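Local coordinates for putative cell surface hydrolase (Lactobacillus plantarum, PDB 3LP5), which is a putative cell-surface hydrolase of the alpha/beta-hydrolase clan whose substrate and reaction are not established, at residues 28-33 and 226-231; 220-225 and 245-250. All blocks are in the same frame, centred on the assembly; numbering follows the deposited sequence.

Contact 1 of 2, residues 28-33 and 226-231; sequences GKETPK and LIRQYL. With NA (sodium ion), chain C.
The guanidinium of R228 lies flat beneath the backbone at the end of helix 17-30: E30 O sits over the centre of one face, 3.6 Å above its plane, with T31 CA over the same face. P32 CD approaches obliquely, 4.1 Å from R228 NH2. The carboxylate of E30 is turned 59° from the guanidinium, and its OE1 stays 4.0 Å from R228 NH1, beyond a salt bridge; the closer touch is E30 CB on R228 NH1, at 3.7 Å. Further back, T31 CG2 rests on the aliphatic R228 CG and CD. T31 chi1 of 53° sets OG1 between backbone N and carbonyl carbon, turning it to the sodium ion at 2.3 Å while CG2 keeps to R228. G28 O, T31 O, K33 O and a water complete the site as modelled, and T31 OG1 also hydrogen-bonds L27 O. R228 NH2 forms its salt bridge with E234 OE1; the side chains of T31 and P32 also touch E234. Replaced by alanine, R228 would no longer reach E234, which would probably lose its charged mate. R228 thus joins helix 217-231 to the metal-bound end of helix 17-30 by packing under a carbonyl, any pull from the E30 carboxylate probably being slight.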
loop_
_atom_site.group_PDB
_atom_site.type_symbol
_atom_site.label_atom_id
_atom_site.label_comp_id
_atom_site.label_asym_id
_atom_site.label_seq_id
_atom_site.Cartn_x
_atom_site.Cartn_y
_atom_site.Cartn_z
ATOM N N GLY A 28 -9.483 10.278 -7.284
ATOM C CA GLY A 28 -10.386 11.393 -6.881
ATOM C C GLY A 28 -11.449 11.745 -7.911
ATOM O O GLY A 28 -12.636 11.867 -7.579
ATOM N N LYS A 29 -11.034 11.861 -9.166
ATOM C CA LYS A 29 -11.937 12.055 -10.250
ATOM C C LYS A 29 -12.889 10.893 -10.500
ATOM O O LYS A 29 -14.041 11.134 -10.768
ATOM C CB LYS A 29 -11.162 12.392 -11.513
ATOM C CG LYS A 29 -10.617 13.806 -11.462
ATOM C CD LYS A 29 -10.289 14.357 -12.823
ATOM C CE LYS A 29 -8.792 14.281 -13.066
ATOM N NZ LYS A 29 -8.501 14.754 -14.469
ATOM N N GLU A 30 -12.445 9.648 -10.428
ATOM C CA GLU A 30 -13.378 8.544 -10.708
ATOM C C GLU A 30 -14.347 8.238 -9.549
ATOM O O GLU A 30 -15.457 7.823 -9.800
ATOM C CB GLU A 30 -12.663 7.252 -11.149
ATOM C CG GLU A 30 -11.966 7.327 -12.530
ATOM C CD GLU A 30 -12.949 7.496 -13.683
ATOM O OE1 GLU A 30 -13.824 6.610 -13.855
ATOM O OE2 GLU A 30 -12.859 8.504 -14.424
ATOM N N THR A 31 -13.943 8.437 -8.306
ATOM C CA THR A 31 -14.870 8.224 -7.195
ATOM C C THR A 31 -15.983 9.306 -7.158
ATOM O O THR A 31 -15.695 10.506 -7.184
ATOM C CB THR A 31 -14.135 8.213 -5.841
ATOM O OG1 THR A 31 -13.345 9.405 -5.725
ATOM C CG2 THR A 31 -13.240 6.969 -5.703
ATOM N N PRO A 32 -17.258 8.881 -7.132
ATOM C CA PRO A 32 -18.378 9.819 -7.114
ATOM C C PRO A 32 -18.349 10.705 -5.871
ATOM O O PRO A 32 -18.638 11.863 -5.970
ATOM C CB PRO A 32 -19.620 8.902 -7.113
ATOM C CG PRO A 32 -19.139 7.572 -7.644
ATOM C CD PRO A 32 -17.708 7.479 -7.082
ATOM N N LYS A 33 -18.002 10.147 -4.724
ATOM C CA LYS A 33 -17.825 10.873 -3.479
ATOM C C LYS A 33 -16.582 11.842 -3.542
ATOM O O LYS A 33 -15.541 11.498 -4.139
ATOM C CB LYS A 33 -17.533 9.783 -2.432
ATOM C CG LYS A 33 -18.073 9.947 -1.030
ATOM C CD LYS A 33 -19.325 9.039 -0.825
ATOM C CE LYS A 33 -20.641 9.692 -1.401
ATOM N NZ LYS A 33 -21.878 8.801 -1.386
ATOM N N LEU A 226 -9.441 -1.152 -9.656
ATOM C CA LEU A 226 -9.298 -2.210 -8.648
ATOM C C LEU A 226 -9.302 -1.648 -7.257
ATOM O O LEU A 226 -9.762 -2.296 -6.298
ATOM C CB LEU A 226 -8.016 -3.016 -8.892
ATOM C CG LEU A 226 -8.017 -3.824 -10.207
ATOM C CD1 LEU A 226 -6.607 -4.309 -10.459
ATOM C CD2 LEU A 226 -8.991 -5.019 -10.187
ATOM N N ILE A 227 -8.699 -0.473 -7.116
ATOM C CA ILE A 227 -8.651 0.162 -5.812
ATOM C C ILE A 227 -10.089 0.443 -5.420
ATOM O O ILE A 227 -10.528 0.071 -4.304
ATOM C CB ILE A 227 -7.836 1.479 -5.783
ATOM C CG1 ILE A 227 -6.337 1.227 -5.910
ATOM C CG2 ILE A 227 -8.192 2.324 -4.555
ATOM C CD1 ILE A 227 -5.539 2.512 -6.272
ATOM N N ARG A 228 -10.833 1.025 -6.342
ATOM C CA ARG A 228 -12.291 1.263 -6.083
ATOM C C ARG A 228 -13.106 -0.011 -5.730
ATOM O O ARG A 228 -13.830 -0.042 -4.738
ATOM C CB ARG A 228 -12.913 1.994 -7.243
ATOM C CG ARG A 228 -12.446 3.431 -7.317
ATOM C CD ARG A 228 -13.036 4.120 -8.555
ATOM N NE ARG A 228 -14.504 4.123 -8.488
ATOM C CZ ARG A 228 -15.308 4.161 -9.539
ATOM N NH1 ARG A 228 -14.817 4.232 -10.768
ATOM N NH2 ARG A 228 -16.624 4.202 -9.355
ATOM N N GLN A 229 -12.988 -1.061 -6.534
ATOM C CA GLN A 229 -13.694 -2.295 -6.315
ATOM C C GLN A 229 -13.275 -3.054 -5.035
ATOM O O GLN A 229 -14.126 -3.573 -4.342
ATOM C CB GLN A 229 -13.532 -3.211 -7.529
ATOM C CG GLN A 229 -14.141 -4.611 -7.347
ATOM C CD GLN A 229 -14.424 -5.270 -8.657
ATOM O OE1 GLN A 229 -14.476 -4.601 -9.705
ATOM N NE2 GLN A 229 -14.612 -6.566 -8.632
ATOM N N TYR A 230 -11.981 -3.154 -4.752
ATOM C CA TYR A 230 -11.518 -4.059 -3.678
ATOM C C TYR A 230 -11.055 -3.292 -2.454
ATOM O O TYR A 230 -11.306 -3.731 -1.355
ATOM C CB TYR A 230 -10.377 -4.984 -4.176
ATOM C CG TYR A 230 -10.872 -6.024 -5.179
ATOM C CD1 TYR A 230 -11.653 -7.126 -4.764
ATOM C CD2 TYR A 230 -10.591 -5.897 -6.534
ATOM C CE1 TYR A 230 -12.121 -8.049 -5.700
ATOM C CE2 TYR A 230 -11.061 -6.808 -7.474
ATOM C CZ TYR A 230 -11.804 -7.886 -7.051
ATOM O OH TYR A 230 -12.237 -8.791 -7.990
ATOM N N LEU A 231 -10.389 -2.160 -2.618
ATOM C CA LEU A 231 -9.889 -1.443 -1.411
ATOM C C LEU A 231 -11.003 -0.615 -0.809
ATOM O O LEU A 231 -11.217 -0.646 0.420
ATOM C CB LEU A 231 -8.661 -0.550 -1.675
ATOM C CG LEU A 231 -8.031 0.002 -0.366
ATOM C CD1 LEU A 231 -7.529 -1.100 0.597
ATOM C CD2 LEU A 231 -6.947 0.995 -0.614
HETATM NA NA NA C . -14.074 11.627 -5.717
HETATM O O HOH W 1 -12.556 12.872 -4.405
#

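Contact 2 of 2, residues 220-225 and 245-250; sequences NKQIVS and AQRVQN
Stacking carries this surface contact: the side-chain amide of Q222 lies over one face of the R247 guanidinium, the two planes only 17° apart, although the two side chains cross at about a right angle. Q222 CD is 3.6 Å from R247 NH1, and Q222 CG stands 3.8 Å above the guanidinium plane, offset toward its rim. R247 is extended from CG to NE (chi2 180°), which carries its guanidinium across to Q222 on helix 217-231. Among polar pairs, the nearest is Q222 NE2 with R247 NH1 at 3.3 Å, two donors that meet face on without bonding. Hydrogen bonding fixes the arginine from its own side: R247 NE donates to N244 OD1, and N244 in turn bonds S225 on the helix. Within 245-250, a type I turn runs from A245 to V248, and Q249 NE2 makes a weak bond to R247 O at 3.3 Å. Nonpolar packing places R247 against L226 and I205, while its backbone pairs with T206 of edge strand 201-206. The chemistry is that of a cation laid on an amide plane, probably held by dispersion and shape rather than by a bond, with N244 helping to orient the guanidinium.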
loop_
_atom_site.group_PDB
_atom_site.type_symbol
_atom_site.label_atom_id
_atom_site.label_comp_id
_atom_site.label_asym_id
_atom_site.label_seq_id
_atom_site.Cartn_x
_atom_site.Cartn_y
_atom_site.Cartn_z
ATOM N N ASN A 220 -2.863 2.557 -15.313
ATOM C CA ASN A 220 -3.430 3.340 -14.192
ATOM C C ASN A 220 -4.967 3.247 -14.095
ATOM O O ASN A 220 -5.530 3.201 -13.008
ATOM C CB ASN A 220 -2.971 4.809 -14.283
ATOM C CG ASN A 220 -1.439 4.954 -14.109
ATOM O OD1 ASN A 220 -0.771 4.023 -13.664
ATOM N ND2 ASN A 220 -0.889 6.115 -14.493
ATOM N N LYS A 221 -5.647 3.240 -15.228
ATOM C CA LYS A 221 -7.120 3.061 -15.199
ATOM C C LYS A 221 -7.560 1.748 -14.553
ATOM O O LYS A 221 -8.493 1.754 -13.783
ATOM C CB LYS A 221 -7.744 3.162 -16.599
ATOM C CG LYS A 221 -7.686 4.612 -17.164
ATOM C CD LYS A 221 -8.774 4.837 -18.277
ATOM C CE LYS A 221 -8.375 4.294 -19.650
ATOM N NZ LYS A 221 -9.552 3.804 -20.478
ATOM N N GLN A 222 -6.893 0.653 -14.893
ATOM C CA GLN A 222 -7.151 -0.670 -14.297
ATOM C C GLN A 222 -6.850 -0.654 -12.809
ATOM O O GLN A 222 -7.631 -1.184 -12.032
ATOM C CB GLN A 222 -6.264 -1.742 -14.936
ATOM C CG GLN A 222 -6.662 -2.031 -16.360
ATOM C CD GLN A 222 -5.773 -3.054 -17.120
ATOM O OE1 GLN A 222 -5.787 -3.062 -18.338
ATOM N NE2 GLN A 222 -5.099 -3.936 -16.431
ATOM N N ILE A 223 -5.731 -0.056 -12.425
ATOM C CA ILE A 223 -5.357 -0.005 -11.044
ATOM C C ILE A 223 -6.383 0.804 -10.237
ATOM O O ILE A 223 -6.822 0.351 -9.163
ATOM C CB ILE A 223 -3.942 0.537 -10.849
ATOM C CG1 ILE A 223 -2.959 -0.512 -11.382
ATOM C CG2 ILE A 223 -3.665 0.804 -9.336
ATOM C CD1 ILE A 223 -1.521 -0.082 -11.331
ATOM N N VAL A 224 -6.778 1.978 -10.735
ATOM C CA VAL A 224 -7.812 2.821 -10.038
ATOM C C VAL A 224 -9.127 2.036 -9.988
ATOM O O VAL A 224 -9.807 2.053 -8.964
ATOM C CB VAL A 224 -8.010 4.177 -10.775
ATOM C CG1 VAL A 224 -9.295 4.938 -10.310
ATOM C CG2 VAL A 224 -6.769 5.035 -10.513
ATOM N N SER A 225 -9.438 1.271 -11.052
ATOM C CA SER A 225 -10.661 0.507 -11.045
ATOM C C SER A 225 -10.600 -0.547 -9.876
ATOM O O SER A 225 -11.568 -0.744 -9.175
ATOM C CB SER A 225 -10.871 -0.210 -12.368
ATOM O OG SER A 225 -12.092 -0.957 -12.337
ATOM N N ALA A 245 -12.730 -9.118 -11.576
ATOM C CA ALA A 245 -12.782 -10.473 -10.980
ATOM C C ALA A 245 -11.893 -11.459 -11.741
ATOM O O ALA A 245 -11.230 -12.299 -11.139
ATOM C CB ALA A 245 -14.251 -11.024 -10.910
ATOM N N GLN A 246 -11.812 -11.300 -13.054
ATOM C CA GLN A 246 -11.053 -12.226 -13.854
ATOM C C GLN A 246 -9.570 -11.906 -13.867
ATOM O O GLN A 246 -8.785 -12.741 -14.357
ATOM C CB GLN A 246 -11.564 -12.268 -15.285
ATOM C CG GLN A 246 -12.952 -12.861 -15.458
ATOM C CD GLN A 246 -13.404 -12.664 -16.898
ATOM O OE1 GLN A 246 -13.220 -11.582 -17.476
ATOM N NE2 GLN A 246 -13.953 -13.723 -17.502
ATOM N N ARG A 247 -9.192 -10.743 -13.325
ATOM C CA ARG A 247 -7.779 -10.419 -13.054
ATOM C C ARG A 247 -7.180 -11.127 -11.805
ATOM O O ARG A 247 -5.945 -11.218 -11.661
ATOM C CB ARG A 247 -7.604 -8.916 -12.873
ATOM C CG ARG A 247 -7.994 -8.100 -14.091
ATOM C CD ARG A 247 -7.787 -6.594 -13.817
ATOM N NE ARG A 247 -8.626 -5.770 -14.707
ATOM C CZ ARG A 247 -8.423 -5.614 -16.016
ATOM N NH1 ARG A 247 -7.413 -6.220 -16.652
ATOM N NH2 ARG A 247 -9.254 -4.860 -16.710
ATOM N N VAL A 248 -8.030 -11.590 -10.909
ATOM C CA VAL A 248 -7.577 -12.379 -9.731
ATOM C C VAL A 248 -6.928 -13.709 -10.170
ATOM O O VAL A 248 -7.489 -14.434 -11.035
ATOM C CB VAL A 248 -8.765 -12.644 -8.831
ATOM C CG1 VAL A 248 -8.462 -13.679 -7.696
ATOM C CG2 VAL A 248 -9.292 -11.325 -8.292
ATOM N N GLN A 249 -5.743 -14.011 -9.625
ATOM C CA GLN A 249 -4.907 -15.152 -10.051
ATOM C C GLN A 249 -5.071 -16.373 -9.132
ATOM O O GLN A 249 -4.555 -17.479 -9.441
ATOM C CB GLN A 249 -3.423 -14.775 -9.978
ATOM C CG GLN A 249 -2.963 -13.736 -10.965
ATOM C CD GLN A 249 -3.197 -14.196 -12.374
ATOM O OE1 GLN A 249 -2.337 -14.848 -12.986
ATOM N NE2 GLN A 249 -4.376 -13.912 -12.882
ATOM N N ASN A 250 -5.731 -16.173 -7.988
ATOM C CA ASN A 250 -5.948 -17.275 -7.047
ATOM C C ASN A 250 -7.382 -17.274 -6.527
ATOM O O ASN A 250 -7.700 -18.003 -5.573
ATOM C CB ASN A 250 -4.899 -17.214 -5.900
ATOM C CG ASN A 250 -5.087 -16.011 -4.991
ATOM O OD1 ASN A 250 -5.546 -14.935 -5.432
ATOM N ND2 ASN A 250 -4.791 -16.201 -3.699
#

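Overall arrangement
Contacts 1 and 2 use consecutive segments of helix 217-231, through R228 and Q222, and their centres lie about 12 Å apart on the same side of the chain's centre. Each ends in an arginine guanidinium laid against a flat partner, a peptide carbonyl in one and a side-chain amide in the other. They touch directly: L226 CD2 packs on R247 CD at 4.1 Å, Y230 OH lies 3.5 Å from A245 CA, and E30 CB is 4.2 Å from V224 CG1. The helix thereby joins the sodium-bound end of helix 17-30 to the C-terminal tail along edge strand 201-206. A GxSxG pattern, G104, S106 and G108, consistent with a nucleophile elbow, begins at the end of strand 99-105, whose L103 packs against I227 and L231.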